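Local coordinates for protein N-hydroxyarylamine O-acetyltransferase (Bacillus cereus, PDB 4DMO) that acts as an active arylamine N-acetyltransferase with a non-canonical Cys-His-Glu catalytic triad, and probably also acetylates N-hydroxyarylamines, at residues His90-Trp104 against Leu184-Lys197. Residues are numbered along the deposited sequence; the frame is centred on the assembly and turned at random.
With KH2 (3-(1-methylpiperidinium-1-yl)propane-1-sulfonate), chain C.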
ATOM      1  N   HIS A  90       9.190  -5.647 -10.795  1.00 27.76           N
ATOM      2  CA  HIS A  90       8.045  -6.091 -11.585  1.00 28.23           C
ATOM      3  C   HIS A  90       6.760  -5.988 -10.757  1.00 21.29           C
ATOM      4  O   HIS A  90       6.781  -6.132  -9.553  1.00 25.67           O
ATOM      5  CB  HIS A  90       8.267  -7.539 -12.040  1.00 32.64           C
ATOM      6  CG  HIS A  90       9.637  -7.783 -12.612  1.00 50.50           C
ATOM      7  ND1 HIS A  90       9.934  -7.594 -13.949  1.00 45.80           N
ATOM      8  CD2 HIS A  90      10.789  -8.206 -12.029  1.00 47.46           C
ATOM      9  CE1 HIS A  90      11.210  -7.874 -14.157  1.00 47.89           C
ATOM     10  NE2 HIS A  90      11.752  -8.244 -13.009  1.00 42.99           N
ATOM     11  N   LEU A  91       5.642  -5.757 -11.420  1.00 19.31           N
ATOM     12  CA  LEU A  91       4.358  -5.774 -10.767  1.00 18.73           C
ATOM     13  C   LEU A  91       3.808  -7.195 -10.817  1.00 24.44           C
ATOM     14  O   LEU A  91       4.099  -7.968 -11.738  1.00 24.40           O
ATOM     15  CB  LEU A  91       3.384  -4.828 -11.468  1.00 26.10           C
ATOM     16  CG  LEU A  91       3.610  -3.332 -11.305  1.00 20.00           C
ATOM     17  CD1 LEU A  91       2.548  -2.554 -12.035  1.00 23.76           C
ATOM     18  CD2 LEU A  91       3.601  -2.979  -9.837  1.00 23.75           C
ATOM     19  N   VAL A  92       3.025  -7.531  -9.801  1.00 27.02           N
ATOM     20  CA  VAL A  92       2.314  -8.789  -9.764  1.00 22.27           C
ATOM     21  C   VAL A  92       0.888  -8.525  -9.338  1.00 22.91           C
ATOM     22  O   VAL A  92       0.580  -7.499  -8.691  1.00 16.44           O
ATOM     23  CB  VAL A  92       2.963  -9.788  -8.791  1.00 18.35           C
ATOM     24  CG1 VAL A  92       4.364 -10.144  -9.278  1.00 16.22           C
ATOM     25  CG2 VAL A  92       3.002  -9.221  -7.402  1.00 20.14           C
ATOM     26  N   SER A  93       0.028  -9.471  -9.699  1.00 20.59           N
ATOM     27  CA  SER A  93      -1.391  -9.391  -9.431  1.00 18.22           C
ATOM     28  C   SER A  93      -1.773 -10.469  -8.440  1.00 14.67           C
ATOM     29  O   SER A  93      -1.223 -11.564  -8.459  1.00 20.19           O
ATOM     30  CB  SER A  93      -2.180  -9.563 -10.739  1.00 17.19           C
ATOM     31  OG  SER A  93      -3.540  -9.889 -10.507  1.00 16.24           O
ATOM     32  N   GLY A  94      -2.755 -10.163  -7.608  1.00 12.61           N
ATOM     33  CA  GLY A  94      -3.237 -11.104  -6.633  1.00 20.59           C
ATOM     34  C   GLY A  94      -4.613 -10.748  -6.138  1.00 20.52           C
ATOM     35  O   GLY A  94      -5.268  -9.853  -6.663  1.00 18.06           O
ATOM     36  N   THR A  95      -5.042 -11.489  -5.120  1.00 17.26           N
ATOM     37  CA  THR A  95      -6.332 -11.321  -4.534  1.00 14.38           C
ATOM     38  C   THR A  95      -6.192 -11.386  -3.027  1.00 17.89           C
ATOM     39  O   THR A  95      -5.567 -12.304  -2.497  1.00 19.76           O
ATOM     40  CB  THR A  95      -7.296 -12.437  -4.995  1.00 21.70           C
ATOM     41  OG1 THR A  95      -7.394 -12.454  -6.426  1.00 19.05           O
ATOM     42  CG2 THR A  95      -8.682 -12.233  -4.376  1.00 20.22           C
ATOM     43  N   VAL A  96      -6.796 -10.423  -2.335  1.00 21.33           N
ATOM     44  CA  VAL A  96      -6.770 -10.369  -0.873  1.00 13.49           C
ATOM     45  C   VAL A  96      -7.741 -11.394  -0.283  1.00 19.42           C
ATOM     46  O   VAL A  96      -8.756 -11.750  -0.901  1.00 16.32           O
ATOM     47  CB  VAL A  96      -7.146  -8.954  -0.337  1.00 21.55           C
ATOM     48  CG1 VAL A  96      -7.178  -8.926   1.221  1.00 21.27           C
ATOM     49  CG2 VAL A  96      -6.180  -7.914  -0.864  1.00 22.66           C
ATOM     50  N   TYR A  97      -7.397 -11.878   0.907  1.00 21.20           N
ATOM     51  CA  TYR A  97      -8.239 -12.810   1.634  1.00 26.30           C
ATOM     52  C   TYR A  97      -8.832 -12.116   2.834  1.00 31.01           C
ATOM     53  O   TYR A  97      -8.177 -11.325   3.505  1.00 26.17           O
ATOM     54  CB  TYR A  97      -7.442 -14.009   2.108  1.00 28.00           C
ATOM     55  CG  TYR A  97      -8.285 -15.133   2.685  1.00 36.23           C
ATOM     56  CD1 TYR A  97      -8.990 -15.986   1.835  1.00 27.70           C
ATOM     57  CD2 TYR A  97      -8.340 -15.373   4.068  1.00 35.73           C
ATOM     58  CE1 TYR A  97      -9.738 -17.022   2.324  1.00 31.53           C
ATOM     59  CE2 TYR A  97      -9.099 -16.427   4.575  1.00 35.45           C
ATOM     60  CZ  TYR A  97      -9.799 -17.247   3.691  1.00 39.94           C
ATOM     61  OH  TYR A  97     -10.563 -18.308   4.137  1.00 45.05           O
ATOM     62  N   ASN A  98     -10.091 -12.409   3.087  1.00 20.87           N
ATOM     63  CA  ASN A  98     -10.760 -11.823   4.206  1.00 29.00           C
ATOM     64  C   ASN A  98     -10.818 -12.856   5.292  1.00 32.48           C
ATOM     65  O   ASN A  98     -11.783 -13.596   5.389  1.00 44.01           O
ATOM     66  CB  ASN A  98     -12.147 -11.380   3.793  1.00 37.36           C
ATOM     67  CG  ASN A  98     -12.740 -10.389   4.757  1.00 41.48           C
ATOM     68  OD1 ASN A  98     -13.175 -10.754   5.847  1.00 47.69           O
ATOM     69  ND2 ASN A  98     -12.735  -9.117   4.375  1.00 48.80           N
ATOM     70  N   ALA A  99      -9.751 -12.929   6.071  1.00 34.72           N
ATOM     71  CA  ALA A  99      -9.639 -13.899   7.147  1.00 37.24           C
ATOM     72  C   ALA A  99     -10.847 -13.867   8.080  1.00 36.07           C
ATOM     73  O   ALA A  99     -11.356 -14.920   8.467  1.00 46.53           O
ATOM     74  CB  ALA A  99      -8.366 -13.661   7.930  1.00 33.20           C
ATOM     75  N   ALA A 100     -11.323 -12.674   8.424  1.00 38.14           N
ATOM     76  CA  ALA A 100     -12.494 -12.559   9.303  1.00 42.61           C
ATOM     77  C   ALA A 100     -13.592 -13.504   8.835  1.00 52.17           C
ATOM     78  O   ALA A 100     -13.910 -14.492   9.513  1.00 50.53           O
ATOM     79  CB  ALA A 100     -13.020 -11.125   9.325  1.00 45.18           C
ATOM     80  N   ASN A 101     -14.133 -13.219   7.650  1.00 47.53           N
ATOM     81  CA  ASN A 101     -15.289 -13.943   7.133  1.00 44.07           C
ATOM     82  C   ASN A 101     -14.924 -15.206   6.364  1.00 39.95           C
ATOM     83  O   ASN A 101     -15.783 -15.838   5.755  1.00 48.15           O
ATOM     84  CB  ASN A 101     -16.111 -13.016   6.231  1.00 48.73           C
ATOM     85  CG  ASN A 101     -16.790 -11.909   7.005  1.00 57.00           C
ATOM     86  OD1 ASN A 101     -17.890 -12.088   7.526  1.00 71.70           O
ATOM     87  ND2 ASN A 101     -16.134 -10.758   7.089  1.00 59.16           N
ATOM     88  N   SER A 102     -13.655 -15.590   6.418  1.00 43.14           N
ATOM     89  CA  SER A 102     -13.181 -16.779   5.721  1.00 43.21           C
ATOM     90  C   SER A 102     -13.631 -16.824   4.254  1.00 35.92           C
ATOM     91  O   SER A 102     -14.275 -17.764   3.821  1.00 36.97           O
ATOM     92  CB  SER A 102     -13.670 -18.045   6.441  1.00 36.97           C
ATOM     93  OG  SER A 102     -13.102 -18.162   7.734  1.00 48.21           O
ATOM     94  N   ILE A 103     -13.269 -15.818   3.478  1.00 37.88           N
ATOM     95  CA  ILE A 103     -13.609 -15.818   2.061  1.00 33.03           C
ATOM     96  C   ILE A 103     -12.689 -14.846   1.363  1.00 36.32           C
ATOM     97  O   ILE A 103     -12.091 -13.993   2.010  1.00 25.46           O
ATOM     98  CB  ILE A 103     -15.047 -15.318   1.801  1.00 39.87           C
ATOM     99  CG1 ILE A 103     -15.281 -13.996   2.530  1.00 33.95           C
ATOM    100  CG2 ILE A 103     -16.087 -16.346   2.224  1.00 42.99           C
ATOM    101  CD1 ILE A 103     -16.431 -13.244   2.002  1.00 31.31           C
ATOM    102  N   TRP A 104     -12.626 -14.946   0.037  1.00 33.22           N
ATOM    103  CA  TRP A 104     -11.791 -14.067  -0.755  1.00 29.82           C
ATOM    104  C   TRP A 104     -12.444 -12.734  -0.942  1.00 22.87           C
ATOM    105  O   TRP A 104     -13.652 -12.628  -0.897  1.00 27.13           O
ATOM    106  CB  TRP A 104     -11.509 -14.668  -2.129  1.00 27.44           C
ATOM    107  CG  TRP A 104     -10.728 -15.926  -2.078  1.00 27.14           C
ATOM    108  CD1 TRP A 104     -11.218 -17.194  -2.211  1.00 20.13           C
ATOM    109  CD2 TRP A 104      -9.312 -16.042  -1.891  1.00 30.51           C
ATOM    110  NE1 TRP A 104     -10.186 -18.100  -2.125  1.00 30.01           N
ATOM    111  CE2 TRP A 104      -9.009 -17.433  -1.916  1.00 30.25           C
ATOM    112  CE3 TRP A 104      -8.261 -15.135  -1.701  1.00 27.05           C
ATOM    113  CZ2 TRP A 104      -7.716 -17.914  -1.759  1.00 25.81           C
ATOM    114  CZ3 TRP A 104      -6.974 -15.617  -1.554  1.00 19.86           C
ATOM    115  CH2 TRP A 104      -6.718 -17.002  -1.571  1.00 25.31           C
ATOM    116  N   LEU A 184      -3.586 -15.855   6.160  1.00 26.46           N
ATOM    117  CA  LEU A 184      -3.410 -15.443   4.794  1.00 22.96           C
ATOM    118  C   LEU A 184      -3.789 -13.978   4.620  1.00 26.74           C
ATOM    119  O   LEU A 184      -4.893 -13.583   5.001  1.00 23.58           O
ATOM    120  CB  LEU A 184      -4.273 -16.311   3.896  1.00 29.20           C
ATOM    121  CG  LEU A 184      -4.232 -15.966   2.413  1.00 26.29           C
ATOM    122  CD1 LEU A 184      -2.813 -15.982   1.905  1.00 29.11           C
ATOM    123  CD2 LEU A 184      -5.118 -16.941   1.608  1.00 30.09           C
ATOM    124  N   GLY A 185      -2.854 -13.188   4.068  1.00 17.87           N
ATOM    125  CA  GLY A 185      -3.086 -11.779   3.768  1.00 18.41           C
ATOM    126  C   GLY A 185      -3.614 -11.685   2.361  1.00 13.84           C
ATOM    127  O   GLY A 185      -4.777 -11.366   2.112  1.00 13.13           O
ATOM    128  N   TYR A 186      -2.749 -12.015   1.423  1.00 13.19           N
ATOM    129  CA  TYR A 186      -3.229 -12.238   0.080  1.00 21.90           C
ATOM    130  C   TYR A 186      -2.430 -13.310  -0.650  1.00 21.61           C
ATOM    131  O   TYR A 186      -1.296 -13.662  -0.274  1.00 14.56           O
ATOM    132  CB  TYR A 186      -3.238 -10.941  -0.721  1.00 15.07           C
ATOM    133  CG  TYR A 186      -1.880 -10.298  -0.849  1.00 19.27           C
ATOM    134  CD1 TYR A 186      -1.507  -9.227  -0.031  1.00 13.96           C
ATOM    135  CD2 TYR A 186      -0.983 -10.740  -1.808  1.00 15.98           C
ATOM    136  CE1 TYR A 186      -0.271  -8.645  -0.161  1.00 17.13           C
ATOM    137  CE2 TYR A 186       0.251 -10.151  -1.950  1.00 15.91           C
ATOM    138  CZ  TYR A 186       0.603  -9.106  -1.132  1.00 16.91           C
ATOM    139  OH  TYR A 186       1.846  -8.530  -1.268  1.00 21.24           O
ATOM    140  N   ALA A 187      -3.093 -13.845  -1.674  1.00 16.42           N
ATOM    141  CA  ALA A 187      -2.495 -14.751  -2.612  1.00 17.46           C
ATOM    142  C   ALA A 187      -2.165 -13.962  -3.864  1.00 17.55           C
ATOM    143  O   ALA A 187      -2.909 -13.044  -4.248  1.00 17.31           O
ATOM    144  CB  ALA A 187      -3.483 -15.888  -2.933  1.00 19.53           C
ATOM    145  N   PHE A 188      -1.056 -14.309  -4.507  1.00 14.96           N
ATOM    146  CA  PHE A 188      -0.682 -13.677  -5.771  1.00 20.43           C
ATOM    147  C   PHE A 188       0.019 -14.662  -6.695  1.00 26.09           C
ATOM    148  O   PHE A 188       0.489 -15.692  -6.244  1.00 22.87           O
ATOM    149  CB  PHE A 188       0.230 -12.473  -5.547  1.00 19.72           C
ATOM    150  CG  PHE A 188       1.566 -12.817  -4.917  1.00 19.50           C
ATOM    151  CD1 PHE A 188       1.676 -13.008  -3.550  1.00 18.52           C
ATOM    152  CD2 PHE A 188       2.708 -12.925  -5.692  1.00 23.56           C
ATOM    153  CE1 PHE A 188       2.905 -13.306  -2.969  1.00 18.87           C
ATOM    154  CE2 PHE A 188       3.932 -13.239  -5.112  1.00 25.49           C
ATOM    155  CZ  PHE A 188       4.025 -13.417  -3.748  1.00 22.55           C
ATOM    156  N   TYR A 189       0.053 -14.328  -7.983  1.00 19.10           N
ATOM    157  CA  TYR A 189       0.819 -15.054  -8.978  1.00 23.40           C
ATOM    158  C   TYR A 189       2.178 -14.351  -9.186  1.00 27.89           C
ATOM    159  O   TYR A 189       2.236 -13.117  -9.249  1.00 24.09           O
ATOM    160  CB  TYR A 189       0.043 -15.092 -10.299  1.00 18.70           C
ATOM    161  CG  TYR A 189      -1.254 -15.848 -10.245  1.00 20.70           C
ATOM    162  CD1 TYR A 189      -1.262 -17.243 -10.306  1.00 21.24           C
ATOM    163  CD2 TYR A 189      -2.491 -15.176 -10.135  1.00 20.87           C
ATOM    164  CE1 TYR A 189      -2.471 -17.971 -10.259  1.00 19.97           C
ATOM    165  CE2 TYR A 189      -3.725 -15.903 -10.091  1.00 17.94           C
ATOM    166  CZ  TYR A 189      -3.680 -17.306 -10.150  1.00 22.47           C
ATOM    167  OH  TYR A 189      -4.833 -18.060 -10.104  1.00 30.80           O
ATOM    168  N   ILE A 190       3.265 -15.123  -9.269  1.00 21.04           N
ATOM    169  CA  ILE A 190       4.613 -14.557  -9.443  1.00 25.42           C
ATOM    170  C   ILE A 190       4.809 -13.994 -10.851  1.00 24.18           C
ATOM    171  O   ILE A 190       5.715 -13.198 -11.097  1.00 26.69           O
ATOM    172  CB  ILE A 190       5.724 -15.617  -9.145  1.00 34.74           C
ATOM    173  CG1 ILE A 190       7.106 -14.961  -9.029  1.00 29.03           C
ATOM    174  CG2 ILE A 190       5.744 -16.691 -10.237  1.00 25.37           C
ATOM    175  CD1 ILE A 190       7.171 -13.796  -8.044  1.00 35.20           C
ATOM    176  N   GLU A 191       3.955 -14.434 -11.769  1.00 28.34           N
ATOM    177  CA  GLU A 191       3.960 -13.988 -13.163  1.00 22.77           C
ATOM    178  C   GLU A 191       3.766 -12.460 -13.291  1.00 30.60           C
ATOM    179  O   GLU A 191       2.840 -11.873 -12.733  1.00 23.93           O
ATOM    180  CB  GLU A 191       2.875 -14.737 -13.953  1.00 29.66           C
ATOM    181  CG  GLU A 191       3.201 -16.239 -14.272  1.00 43.30           C
ATOM    182  CD  GLU A 191       3.013 -17.224 -13.095  1.00 34.22           C
ATOM    183  OE1 GLU A 191       2.293 -16.914 -12.115  1.00 29.94           O
ATOM    184  OE2 GLU A 191       3.604 -18.318 -13.157  1.00 36.50           O
ATOM    185  N   GLU A 192       4.647 -11.840 -14.061  1.00 25.17           N
ATOM    186  CA  GLU A 192       4.677 -10.397 -14.235  1.00 28.03           C
ATOM    187  C   GLU A 192       3.481  -9.822 -14.989  1.00 32.59           C
ATOM    188  O   GLU A 192       2.966 -10.392 -15.956  1.00 30.15           O
ATOM    189  CB  GLU A 192       5.965  -9.992 -14.945  1.00 31.81           C
ATOM    190  CG  GLU A 192       5.845  -8.715 -15.722  1.00 49.21           C
ATOM    191  CD  GLU A 192       7.192  -8.166 -16.121  1.00 50.99           C
ATOM    192  OE1 GLU A 192       8.198  -8.628 -15.543  1.00 45.24           O
ATOM    193  OE2 GLU A 192       7.239  -7.289 -17.012  1.00 54.81           O
ATOM    194  N   VAL A 193       3.038  -8.675 -14.506  1.00 27.87           N
ATOM    195  CA  VAL A 193       1.946  -7.949 -15.123  1.00 25.97           C
ATOM    196  C   VAL A 193       2.390  -6.499 -15.370  1.00 26.53           C
ATOM    197  O   VAL A 193       3.435  -6.076 -14.866  1.00 21.34           O
ATOM    198  CB  VAL A 193       0.680  -7.992 -14.222  1.00 23.86           C
ATOM    199  CG1 VAL A 193       0.299  -9.433 -13.865  1.00 22.90           C
ATOM    200  CG2 VAL A 193       0.879  -7.164 -12.951  1.00 22.93           C
ATOM    201  N   ASP A 194       1.588  -5.743 -16.126  1.00 38.10           N
ATOM    202  CA  ASP A 194       1.893  -4.334 -16.414  1.00 32.99           C
ATOM    203  C   ASP A 194       0.787  -3.394 -15.930  1.00 33.26           C
ATOM    204  O   ASP A 194      -0.145  -3.822 -15.247  1.00 37.44           O
ATOM    205  CB  ASP A 194       2.153  -4.129 -17.915  1.00 31.52           C
ATOM    206  CG  ASP A 194       0.952  -4.492 -18.795  1.00 45.84           C
ATOM    207  OD1 ASP A 194       1.178  -4.830 -19.983  1.00 56.48           O
ATOM    208  OD2 ASP A 194      -0.212  -4.426 -18.334  1.00 33.55           O
ATOM    209  N   GLU A 195       0.886  -2.121 -16.298  1.00 30.65           N
ATOM    210  CA  GLU A 195      -0.067  -1.109 -15.854  1.00 30.07           C
ATOM    211  C   GLU A 195      -1.486  -1.452 -16.236  1.00 28.26           C
ATOM    212  O   GLU A 195      -2.420  -1.019 -15.582  1.00 30.81           O
ATOM    213  CB  GLU A 195       0.268   0.262 -16.459  1.00 37.81           C
ATOM    214  CG  GLU A 195       1.499   0.904 -15.862  1.00 38.35           C
ATOM    215  CD  GLU A 195       2.787   0.340 -16.460  1.00 48.15           C
ATOM    216  OE1 GLU A 195       3.912   0.764 -16.052  1.00 49.88           O
ATOM    217  OE2 GLU A 195       2.667  -0.563 -17.323  1.00 51.20           O
ATOM    218  N   GLU A 196      -1.664  -2.192 -17.317  1.00 27.74           N
ATOM    219  CA  GLU A 196      -3.020  -2.522 -17.760  1.00 42.66           C
ATOM    220  C   GLU A 196      -3.698  -3.416 -16.719  1.00 34.65           C
ATOM    221  O   GLU A 196      -4.912  -3.324 -16.500  1.00 29.19           O
ATOM    222  CB  GLU A 196      -3.022  -3.193 -19.143  1.00 45.98           C
ATOM    223  CG  GLU A 196      -4.347  -3.024 -19.903  1.00 46.23           C
ATOM    224  CD  GLU A 196      -4.432  -3.848 -21.188  1.00 67.63           C
ATOM    225  OE1 GLU A 196      -3.923  -4.999 -21.223  1.00 64.64           O
ATOM    226  OE2 GLU A 196      -5.016  -3.333 -22.170  1.00 72.78           O
ATOM    227  N   LYS A 197      -2.927  -4.301 -16.081  1.00 30.34           N
ATOM    228  CA  LYS A 197      -3.499  -5.110 -15.015  1.00 28.76           C
ATOM    229  C   LYS A 197      -3.809  -4.204 -13.814  1.00 23.11           C
ATOM    230  O   LYS A 197      -4.819  -4.382 -13.134  1.00 24.40           O
ATOM    231  CB  LYS A 197      -2.566  -6.231 -14.595  1.00 29.55           C
ATOM    232  CG  LYS A 197      -3.268  -7.302 -13.802  1.00 27.18           C
ATOM    233  CD  LYS A 197      -4.467  -7.854 -14.569  1.00 33.54           C
ATOM    234  CE  LYS A 197      -4.864  -9.277 -14.122  1.00 31.95           C
ATOM    235  NZ  LYS A 197      -6.261  -9.588 -14.592  1.00 38.64           N
TER
HETATM  236  S   KH2 C 301      -6.157 -18.590   7.414  1.00 58.87           S
HETATM  237  C1  KH2 C 301      -7.249 -18.771   6.043  1.00 62.26           C
HETATM  238  O1  KH2 C 301      -6.392 -17.379   8.161  1.00 66.24           O
HETATM  239  N2  KH2 C 301      -7.099 -20.662   2.752  1.00 54.59           N
HETATM  240  O2  KH2 C 301      -4.759 -18.607   7.048  1.00 66.83           O
HETATM  241  C4  KH2 C 301      -7.142 -19.966   5.165  1.00 42.77           C
HETATM  242  O4  KH2 C 301      -6.249 -19.674   8.370  1.00 78.04           O
HETATM  243  C7  KH2 C 301      -6.960 -19.651   3.731  1.00 58.36           C
HETATM  244  C11 KH2 C 301      -6.027 -21.590   2.848  1.00 48.92           C
HETATM  245  C12 KH2 C 301      -7.340 -20.866   0.303  1.00 56.25           C
HETATM  246  C13 KH2 C 301      -9.146 -21.448   1.719  1.00 58.39           C
HETATM  247  C14 KH2 C 301      -8.233 -21.996   0.678  1.00 59.71           C
HETATM  248  C15 KH2 C 301      -8.324 -21.353   2.956  1.00 54.14           C
HETATM  249  C16 KH2 C 301      -7.098 -19.997   1.482  1.00 51.18           C
HETATM  250  O   HOH W   1       0.946 -11.803 -11.061  1.00 16.15           O
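Leu184 packs against Tyr97 and Trp104 at one end of an antiparallel pair of neighbouring strands, 90-98 and 184-188, in the large sheet of the arylamine N-acetyltransferase fold; Trp104 lies on strand 103-117, which follows the turn after 90-98. In Leu184, chi1 of 178° carries CG to Tyr97 CB, and chi2 of 55° turns CD2 to Trp104 CH2, 3.6 Å away. Ala187 CB adjoins the same indole carbon at 3.7 Å. The bound sulfobetaine lies beside this apolar group: its C7 sits over one face of the Tyr97 ring, the backbone O of Ile103 over the opposite face, and the ligand's sulfonate O2 accepts a hydrogen bond from Leu184 N.

Further along, Thr95 and Ala187 form a hydrogen-bonded pair (Thr95 N to Ala187 O, 2.8 Å). At the adjoining non-hydrogen-bonded pair, Gly94 CA comes within 3.7 Å of Phe188 CA. Beyond Tyr189 the 184-197 segment turns away from strand 90-98, and a water accepts a hydrogen bond from Ser93 N. Leu91 CB still touches Val193 CG2. At the outer edge, the extended Glu192 side chain reaches His90, whose ND1 makes a short but weak, bent bond to Glu192 OE1 (2.6 Å, 118° at the hydrogen), with ring and carboxylate planes 38° apart.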